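Local atomic coordinates of farnesyl diphosphate synthase (Rhodobacter capsulatus, PDB entry 3M0G), a protein that probably condenses farnesyl diphosphate with isopentenyl diphosphate, using magnesium, to give geranylgeranyl diphosphate for carotenoid and chlorophyll synthesis. Residues K8-A13 with L48-A53; A35-G40 with D112-L117; M64-A69 with P125-A130; V70-A75 with F119-D124. One frame throughout, in Å; residues are numbered along the deposited sequence.

Contact 1: K8-A13 with L48-A53; sequences KEVQDA and LAIESA. Unlike the reference sequence in segment 8-13: Ala13 (reference Gly).
Val10 and Ile50 meet tip to tip where helix 3-23 packs beside helix 44-55, two members of the all-helical bundle characteristic of polyprenyl synthases. Ile50 CD1 faces the fork of the valine, 4.0 Å from Val10 CG1 and 4.0 Å from Val10 CG2, so a single methyl engages both branches. Val10 places CG1 anti to its backbone N (chi1 161°) and CG2 anti to the carbonyl carbon, which spreads the two methyls before the isoleucine. Ile50 holds its outer arm extended (chi2 160°). The compact valine offers two methyls close to its backbone, while the isoleucine's extra carbon, CD1, supplies the reach over the 8.0 Å between the CA atoms of Val10 and Ile50. The same Ile50 methyl also rests on Ala67 of helix 60-81.

Glu51 adds a lesser contact: its chain bends at chi2 (-49°), bringing OE2 to 4.1 Å from Val10 CG2. That oxygen is buried, but a salt bridge from Arg6, one turn before Val10 on the same helix, meets its charge. Farther out, Gln11 NE2 is tied to Lys42 O, joining helix 3-23 to the chain just ahead of helix 44-55. On the exposed side of helix 3-23, residues four apart are bridged: Lys8 NZ approaches the syn lone pair of Asp12 OD1 at 3.1 Å.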
# COMPACT_ATOMS: atom_id res chain seq x y z
N LYS B 8 6.67 -22.49 16.15
CA LYS B 8 7.86 -22.86 15.39
C LYS B 8 7.50 -23.37 13.99
O LYS B 8 8.19 -23.04 13.02
CB LYS B 8 8.66 -23.92 16.15
CG LYS B 8 10.15 -23.64 16.26
CD LYS B 8 10.90 -23.85 14.95
CE LYS B 8 12.37 -23.45 15.09
NZ LYS B 8 13.03 -23.30 13.76
N GLU B 9 6.43 -24.17 13.90
CA GLU B 9 5.92 -24.68 12.62
C GLU B 9 5.49 -23.54 11.69
O GLU B 9 5.80 -23.56 10.49
CB GLU B 9 4.76 -25.66 12.82
CG GLU B 9 5.18 -27.03 13.35
CD GLU B 9 4.00 -27.93 13.75
OE1 GLU B 9 4.02 -28.45 14.90
OE2 GLU B 9 3.07 -28.12 12.94
N VAL B 10 4.80 -22.55 12.25
CA VAL B 10 4.36 -21.36 11.50
C VAL B 10 5.55 -20.51 11.04
O VAL B 10 5.60 -20.12 9.88
CB VAL B 10 3.32 -20.51 12.30
CG1 VAL B 10 3.23 -19.08 11.75
CG2 VAL B 10 1.94 -21.17 12.27
N GLN B 11 6.50 -20.25 11.94
CA GLN B 11 7.72 -19.51 11.56
C GLN B 11 8.44 -20.12 10.34
O GLN B 11 8.75 -19.42 9.36
CB GLN B 11 8.69 -19.39 12.74
CG GLN B 11 8.24 -18.41 13.80
CD GLN B 11 8.82 -18.69 15.18
OE1 GLN B 11 9.47 -19.72 15.41
NE2 GLN B 11 8.59 -17.78 16.10
N ASP B 12 8.68 -21.43 10.40
CA ASP B 12 9.40 -22.17 9.35
C ASP B 12 8.65 -22.18 8.03
O ASP B 12 9.25 -22.09 6.96
CB ASP B 12 9.59 -23.64 9.77
CG ASP B 12 10.59 -23.82 10.89
OD1 ASP B 12 11.43 -22.94 11.16
OD2 ASP B 12 10.55 -24.90 11.51
N ALA B 13 7.33 -22.31 8.10
CA ALA B 13 6.49 -22.36 6.92
C ALA B 13 6.46 -20.98 6.29
O ALA B 13 6.60 -20.86 5.07
CB ALA B 13 5.10 -22.84 7.27
N LEU B 48 -1.53 -15.73 14.07
CA LEU B 48 -2.93 -15.40 14.32
C LEU B 48 -3.87 -15.59 13.12
O LEU B 48 -5.05 -15.97 13.29
CB LEU B 48 -3.05 -13.95 14.82
CG LEU B 48 -2.59 -13.62 16.24
CD1 LEU B 48 -2.72 -12.11 16.42
CD2 LEU B 48 -3.44 -14.32 17.26
N ALA B 49 -3.34 -15.36 11.92
CA ALA B 49 -4.09 -15.55 10.70
C ALA B 49 -4.32 -17.03 10.49
O ALA B 49 -5.45 -17.48 10.28
CB ALA B 49 -3.32 -14.96 9.50
N ILE B 50 -3.23 -17.79 10.56
CA ILE B 50 -3.30 -19.24 10.36
C ILE B 50 -4.12 -19.96 11.43
O ILE B 50 -4.79 -20.99 11.15
CB ILE B 50 -1.87 -19.85 10.28
CG1 ILE B 50 -1.19 -19.43 8.97
CG2 ILE B 50 -1.93 -21.39 10.39
CD1 ILE B 50 0.35 -19.54 8.94
N GLU B 51 -4.01 -19.45 12.65
CA GLU B 51 -4.68 -20.07 13.77
C GLU B 51 -6.17 -19.77 13.75
O GLU B 51 -6.98 -20.62 14.09
CB GLU B 51 -4.04 -19.64 15.09
CG GLU B 51 -2.60 -20.11 15.26
CD GLU B 51 -2.38 -21.58 14.96
OE1 GLU B 51 -2.84 -22.44 15.75
OE2 GLU B 51 -1.74 -21.88 13.92
N SER B 52 -6.52 -18.57 13.33
CA SER B 52 -7.92 -18.18 13.26
C SER B 52 -8.59 -18.82 12.06
O SER B 52 -9.80 -19.04 12.09
CB SER B 52 -8.06 -16.65 13.23
OG SER B 52 -7.46 -16.10 12.08
N ALA B 53 -7.82 -19.13 11.02
CA ALA B 53 -8.33 -19.88 9.88
C ALA B 53 -8.62 -21.31 10.30
O ALA B 53 -9.69 -21.86 10.01
CB ALA B 53 -7.35 -19.86 8.71

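Contact 2: A35-G40 with D112-L117; sequences AYAAQG and DALQTL
The short backbone bond from Leu117 N to Ala113 O, 2.8 Å, closes the helical turn from which Leu114 reaches Ala37 and Ala38. It belongs to helix 104-121 of the all-helical prenyltransferase bundle, and the partner segment is the end of helix 29-37 with the loop that follows. Across the gap the contact is wholly apolar. Leu114 CD1 stands 3.9 Å from Ala37 CB, while the other branch, Leu114 CD2, lies 4.4 Å from Ala38 CB, a looser touch. One leucine fork thus serves two consecutive alanines, one methyl to each. The side chain swings CG anti to its carbonyl carbon (chi1 -81°) and continues extended toward CD1 (chi2 160°), which carries both methyls out from the helix. Alanine suits both Ala37 and Ala38 because Leu114 supplies the reach and the CB methyls need only meet its two ends; the nearest CA atoms, those of Ala38 and Leu114, are 8.5 Å apart.

Other helices close round this joint: Met18 and Ile22 of helix 3-23 lie against Ala38, and Leu114 also touches Tyr76, five residues ahead of the first aspartate-rich motif, a position that often limits product length in this family. The opposite side of helix 104-121 faces the second subunit, where Asp112 OD2 is hydrogen-bonded to His80 ND1 of that neighbouring chain. In the turn at the end of helix 29-37, Gln39 N keeps a weak 3.4 Å bond to Tyr36 O.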
# COMPACT_ATOMS: atom_id res chain seq x y z
N ALA B 35 13.47 -8.75 0.58
CA ALA B 35 13.75 -10.10 1.08
C ALA B 35 14.35 -10.03 2.48
O ALA B 35 13.94 -10.77 3.39
CB ALA B 35 14.67 -10.85 0.11
N TYR B 36 15.31 -9.12 2.65
CA TYR B 36 16.00 -8.91 3.94
C TYR B 36 15.02 -8.45 5.03
O TYR B 36 15.05 -8.94 6.15
CB TYR B 36 17.13 -7.89 3.73
CG TYR B 36 17.99 -7.58 4.94
CD1 TYR B 36 19.11 -8.36 5.23
CD2 TYR B 36 17.72 -6.47 5.76
CE1 TYR B 36 19.91 -8.08 6.33
CE2 TYR B 36 18.51 -6.18 6.86
CZ TYR B 36 19.60 -6.99 7.13
OH TYR B 36 20.40 -6.70 8.21
N ALA B 37 14.13 -7.52 4.66
CA ALA B 37 13.17 -6.93 5.61
C ALA B 37 12.12 -7.92 6.07
O ALA B 37 11.67 -7.88 7.20
CB ALA B 37 12.51 -5.73 5.01
N ALA B 38 11.77 -8.84 5.17
CA ALA B 38 10.74 -9.83 5.45
C ALA B 38 11.27 -11.13 6.06
O ALA B 38 10.49 -12.02 6.35
CB ALA B 38 9.95 -10.12 4.16
N GLN B 39 12.58 -11.22 6.27
CA GLN B 39 13.22 -12.40 6.87
C GLN B 39 13.07 -12.37 8.38
O GLN B 39 13.20 -11.31 9.01
CB GLN B 39 14.72 -12.45 6.51
CG GLN B 39 15.05 -13.06 5.16
CD GLN B 39 16.45 -12.70 4.63
OE1 GLN B 39 17.37 -12.37 5.40
NE2 GLN B 39 16.63 -12.79 3.32
N GLY B 40 12.81 -13.54 8.97
CA GLY B 40 12.81 -13.71 10.42
C GLY B 40 11.64 -13.07 11.15
O GLY B 40 10.64 -12.72 10.53
N ASP B 112 7.64 0.59 0.42
CA ASP B 112 6.56 0.89 -0.51
C ASP B 112 6.12 -0.39 -1.25
O ASP B 112 4.92 -0.68 -1.37
CB ASP B 112 6.94 1.99 -1.50
CG ASP B 112 6.95 3.38 -0.87
OD1 ASP B 112 6.45 3.60 0.27
OD2 ASP B 112 7.45 4.29 -1.54
N ALA B 113 7.10 -1.19 -1.70
CA ALA B 113 6.79 -2.39 -2.48
C ALA B 113 6.36 -3.54 -1.60
O ALA B 113 5.66 -4.46 -2.04
CB ALA B 113 7.98 -2.77 -3.37
N LEU B 114 6.76 -3.51 -0.32
CA LEU B 114 6.30 -4.53 0.58
C LEU B 114 4.82 -4.31 0.91
O LEU B 114 4.09 -5.27 1.10
CB LEU B 114 7.15 -4.61 1.84
CG LEU B 114 8.45 -5.40 1.66
CD1 LEU B 114 9.41 -5.00 2.77
CD2 LEU B 114 8.17 -6.90 1.67
N GLN B 115 4.39 -3.05 0.96
CA GLN B 115 2.94 -2.78 1.18
C GLN B 115 2.12 -3.19 -0.04
O GLN B 115 1.02 -3.75 0.10
CB GLN B 115 2.67 -1.32 1.56
CG GLN B 115 1.15 -1.01 1.46
CD GLN B 115 0.73 0.33 2.03
OE1 GLN B 115 -0.47 0.55 2.26
NE2 GLN B 115 1.69 1.22 2.25
N THR B 116 2.68 -2.95 -1.22
CA THR B 116 2.07 -3.38 -2.48
C THR B 116 2.03 -4.90 -2.56
O THR B 116 1.04 -5.48 -3.00
CB THR B 116 2.86 -2.84 -3.72
OG1 THR B 116 3.04 -1.43 -3.60
CG2 THR B 116 2.08 -3.11 -4.99
N LEU B 117 3.11 -5.55 -2.14
CA LEU B 117 3.14 -7.02 -2.09
C LEU B 117 2.05 -7.61 -1.19
O LEU B 117 1.40 -8.61 -1.58
CB LEU B 117 4.54 -7.54 -1.65
CG LEU B 117 4.79 -9.05 -1.80
CD1 LEU B 117 4.73 -9.48 -3.28
CD2 LEU B 117 6.17 -9.40 -1.25

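Contact 3: M64-A69 with P125-A130; sequences MPAALA and PVLGSA
A short 3-10 turn, residues 125-127, in the link between helices 104-121 and 130-144, packs Val126 and Leu127 onto Pro65 and Ala66 of helix 60-81. Pro65 sits at a kink: neither its N nor that of Ala66 is bonded to the preceding helical turn, and a proline fits because its N has no proton to give. Leu127 slides past the ring in the opposite direction, with CG 3.7 Å from Pro65 CB. Its branch CD2 continues to Ala66, coming 3.5 Å from the backbone N and 3.8 Å from Ala66 CB; the small alanine admits the methyl this close. Val126 crosses the proline at about a right angle, placing CG1 3.8 Å from Pro65 CG at the more exposed border. Were Leu127 cut back to an alanine, Pro65 CB and Ala66 CB would probably lose their cover and a gap open between turn and helix. Gly128 then turns the chain with backbone angles that favour glycine, and Ser129 acts as N-cap of helix 130-144, its OG bonded to Asn132 N. From that helix Leu136 covers both Leu127 and Ala66, while on other sides of helix 60-81 lie helices 3-23 and 44-55.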
# COMPACT_ATOMS: atom_id res chain seq x y z
N MSE B 64 -2.30 -19.40 3.92
CA MSE B 64 -0.93 -18.86 3.83
C MSE B 64 -0.78 -17.48 3.17
O MSE B 64 -0.06 -16.61 3.71
CB MSE B 64 0.02 -19.87 3.19
CG MSE B 64 1.44 -19.36 3.07
SE MSE B 64 2.23 -19.11 4.83
CE MSE B 64 2.27 -20.96 5.35
N PRO B 65 -1.45 -17.26 2.00
CA PRO B 65 -1.32 -15.93 1.40
C PRO B 65 -1.77 -14.80 2.33
O PRO B 65 -1.24 -13.71 2.26
CB PRO B 65 -2.23 -16.00 0.17
CG PRO B 65 -2.31 -17.48 -0.14
CD PRO B 65 -2.28 -18.15 1.18
N ALA B 66 -2.75 -15.07 3.20
CA ALA B 66 -3.19 -14.07 4.17
C ALA B 66 -2.13 -13.84 5.25
O ALA B 66 -1.88 -12.70 5.66
CB ALA B 66 -4.52 -14.47 4.79
N ALA B 67 -1.50 -14.93 5.69
CA ALA B 67 -0.41 -14.88 6.65
C ALA B 67 0.76 -14.12 6.07
O ALA B 67 1.39 -13.31 6.75
CB ALA B 67 0.03 -16.28 7.03
N LEU B 68 1.05 -14.40 4.80
CA LEU B 68 2.11 -13.71 4.08
C LEU B 68 1.83 -12.22 3.96
O LEU B 68 2.71 -11.37 4.19
CB LEU B 68 2.34 -14.35 2.72
CG LEU B 68 3.11 -15.68 2.77
CD1 LEU B 68 3.41 -16.22 1.36
CD2 LEU B 68 4.39 -15.52 3.58
N ALA B 69 0.59 -11.88 3.61
CA ALA B 69 0.21 -10.48 3.43
C ALA B 69 0.42 -9.66 4.70
O ALA B 69 0.94 -8.53 4.63
CB ALA B 69 -1.25 -10.36 2.96
N PRO B 125 -6.02 -16.64 -5.54
CA PRO B 125 -7.25 -17.43 -5.53
C PRO B 125 -7.19 -18.64 -4.61
O PRO B 125 -8.24 -19.15 -4.22
CB PRO B 125 -7.39 -17.88 -6.99
CG PRO B 125 -6.03 -17.73 -7.58
CD PRO B 125 -5.42 -16.57 -6.88
N VAL B 126 -5.98 -19.07 -4.24
CA VAL B 126 -5.78 -20.09 -3.20
C VAL B 126 -6.55 -19.74 -1.93
O VAL B 126 -7.00 -20.62 -1.20
CB VAL B 126 -4.26 -20.27 -2.90
CG1 VAL B 126 -3.98 -20.59 -1.43
CG2 VAL B 126 -3.65 -21.34 -3.83
N LEU B 127 -6.70 -18.43 -1.67
CA LEU B 127 -7.43 -17.93 -0.51
C LEU B 127 -8.91 -18.26 -0.51
O LEU B 127 -9.53 -18.30 0.55
CB LEU B 127 -7.27 -16.40 -0.40
CG LEU B 127 -5.93 -15.86 0.07
CD1 LEU B 127 -5.83 -14.39 -0.29
CD2 LEU B 127 -5.74 -16.07 1.57
N GLY B 128 -9.49 -18.45 -1.70
CA GLY B 128 -10.93 -18.72 -1.82
C GLY B 128 -11.72 -17.75 -2.69
O GLY B 128 -11.17 -17.12 -3.60
N SER B 129 -13.02 -17.63 -2.41
CA SER B 129 -13.92 -16.84 -3.25
C SER B 129 -13.41 -15.42 -3.43
O SER B 129 -12.71 -14.90 -2.56
CB SER B 129 -15.35 -16.84 -2.69
OG SER B 129 -15.50 -15.97 -1.58
N ALA B 130 -13.72 -14.81 -4.58
CA ALA B 130 -13.42 -13.39 -4.81
C ALA B 130 -14.04 -12.48 -3.74
O ALA B 130 -13.47 -11.42 -3.37
CB ALA B 130 -13.90 -12.96 -6.20

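Contact 4: V70-A75 with F119-D124; sequences VEALHA and FELCTD
Leu73 sets CG roughly anti to its backbone N (chi1 -158°), and Phe119 sets its ring beside the backbone N, anti to the carbonyl carbon (chi1 -77°); between them these torsions bring the two side chains into touch across the 8.4 Å that separates the CA atoms of Leu73 and Phe119. Leu73 CD2 comes obliquely to the ring, 4.3 Å from Phe119 CE2. One residue back, Ala72 CB meets Leu121 CD1 at 4.4 Å, a loose van der Waals contact to which the leucine contributes most of the reach, its chain extended at chi2 (168°). Alanine and leucine pair as short against long.

These pairs join helix 60-81 to the later turns of helix 104-121, neighbouring members of the all-helical prenyltransferase fold. Helix 60-81 runs on into the first aspartate-rich motif, which in this family binds substrate diphosphate through magnesium. The Phe119 ring also stacks on Phe119 of the second subunit, so an aromatic residue here serves both the subunit core and the dimer interface. Glu71, on another face of helix 60-81, is held by a salt bridge from Arg43. Leu121 to Asp124 form a type I beta turn, and Asp124 OD1 accepts a bond from Val126 N.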
# COMPACT_ATOMS: atom_id res chain seq x y z
N VAL B 70 -0.01 -10.20 5.85
CA VAL B 70 0.14 -9.47 7.11
C VAL B 70 1.59 -9.35 7.55
O VAL B 70 1.97 -8.32 8.10
CB VAL B 70 -0.83 -9.97 8.28
CG1 VAL B 70 -0.41 -11.31 8.88
CG2 VAL B 70 -0.95 -8.92 9.38
N GLU B 71 2.40 -10.38 7.29
CA GLU B 71 3.83 -10.29 7.57
C GLU B 71 4.52 -9.29 6.63
O GLU B 71 5.40 -8.52 7.06
CB GLU B 71 4.48 -11.66 7.48
CG GLU B 71 4.14 -12.57 8.64
CD GLU B 71 4.68 -12.04 9.98
OE1 GLU B 71 5.85 -11.63 10.03
OE2 GLU B 71 3.91 -12.04 10.96
N ALA B 72 4.12 -9.30 5.37
CA ALA B 72 4.58 -8.29 4.41
C ALA B 72 4.25 -6.88 4.86
O ALA B 72 5.09 -5.99 4.80
CB ALA B 72 4.00 -8.56 3.02
N LEU B 73 3.00 -6.66 5.29
CA LEU B 73 2.55 -5.35 5.71
C LEU B 73 3.35 -4.94 6.97
O LEU B 73 3.80 -3.79 7.08
CB LEU B 73 1.02 -5.33 5.95
CG LEU B 73 0.16 -4.04 5.91
CD1 LEU B 73 0.64 -3.02 6.92
CD2 LEU B 73 0.09 -3.39 4.50
N HIS B 74 3.54 -5.87 7.89
CA HIS B 74 4.29 -5.57 9.13
C HIS B 74 5.73 -5.20 8.78
O HIS B 74 6.28 -4.22 9.33
CB HIS B 74 4.27 -6.76 10.08
CG HIS B 74 4.98 -6.51 11.37
ND1 HIS B 74 6.01 -7.30 11.83
CD2 HIS B 74 4.79 -5.56 12.31
CE1 HIS B 74 6.43 -6.85 12.99
NE2 HIS B 74 5.72 -5.78 13.30
N ALA B 75 6.31 -5.95 7.84
CA ALA B 75 7.72 -5.77 7.47
C ALA B 75 7.94 -4.37 6.93
O ALA B 75 8.90 -3.69 7.30
CB ALA B 75 8.14 -6.79 6.45
N PHE B 119 -0.93 -6.43 -0.39
CA PHE B 119 -2.21 -6.35 -1.12
C PHE B 119 -2.34 -7.34 -2.29
O PHE B 119 -3.44 -7.87 -2.54
CB PHE B 119 -2.53 -4.89 -1.52
CG PHE B 119 -3.04 -4.07 -0.36
CD1 PHE B 119 -4.33 -4.29 0.15
CD2 PHE B 119 -2.23 -3.12 0.25
CE1 PHE B 119 -4.80 -3.57 1.25
CE2 PHE B 119 -2.69 -2.37 1.36
CZ PHE B 119 -3.98 -2.59 1.84
N GLU B 120 -1.22 -7.61 -2.96
CA GLU B 120 -1.22 -8.50 -4.11
C GLU B 120 -1.52 -9.91 -3.61
O GLU B 120 -2.32 -10.64 -4.18
CB GLU B 120 0.15 -8.48 -4.80
CG GLU B 120 0.26 -9.38 -6.03
CD GLU B 120 1.39 -8.98 -6.97
OE1 GLU B 120 2.58 -9.20 -6.63
OE2 GLU B 120 1.10 -8.48 -8.07
N LEU B 121 -0.86 -10.25 -2.52
CA LEU B 121 -1.05 -11.52 -1.82
C LEU B 121 -2.50 -11.81 -1.46
O LEU B 121 -2.92 -12.95 -1.51
CB LEU B 121 -0.18 -11.55 -0.57
CG LEU B 121 1.29 -11.65 -0.95
CD1 LEU B 121 2.16 -11.39 0.26
CD2 LEU B 121 1.53 -13.02 -1.52
N CYS B 122 -3.23 -10.79 -1.05
CA CYS B 122 -4.68 -10.89 -0.75
C CYS B 122 -5.55 -11.32 -1.94
O CYS B 122 -6.74 -11.64 -1.75
CB CYS B 122 -5.19 -9.55 -0.20
SG CYS B 122 -4.59 -9.21 1.51
N THR B 123 -4.98 -11.32 -3.14
CA THR B 123 -5.74 -11.59 -4.36
C THR B 123 -5.58 -13.01 -4.84
O THR B 123 -6.28 -13.45 -5.74
CB THR B 123 -5.33 -10.68 -5.53
OG1 THR B 123 -3.99 -10.97 -5.92
CG2 THR B 123 -5.47 -9.18 -5.19
N ASP B 124 -4.61 -13.73 -4.25
CA ASP B 124 -4.33 -15.13 -4.57
C ASP B 124 -5.58 -15.99 -4.43
O ASP B 124 -6.12 -16.10 -3.32
CB ASP B 124 -3.23 -15.65 -3.63
CG ASP B 124 -2.62 -16.96 -4.10
OD1 ASP B 124 -3.36 -17.85 -4.54
OD2 ASP B 124 -1.38 -17.12 -4.01

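Overall arrangement
Helix 60-81 ties the set together. It carries one side of contacts 3 and 4, whose centres are 9 Å apart and which meet where Leu121 CD1 lies 3.7 Å from Ala69 N. Contact 2 is likewise about 9 Å from contact 4 between centres; both use helix 104-121, Leu114 O is 3.8 Å from Ala72 CB, and both also touch the second subunit, which places them on the dimer side. Contact 1 joins contact 3 through Ile50 CD1, 3.8 Å from Ala67 CB, but stands about 18 Å from contact 2 between centres. Contacts 3 and 4 thus brace the helix that bears the aspartate-rich motif, probably part of the active site as in relatives.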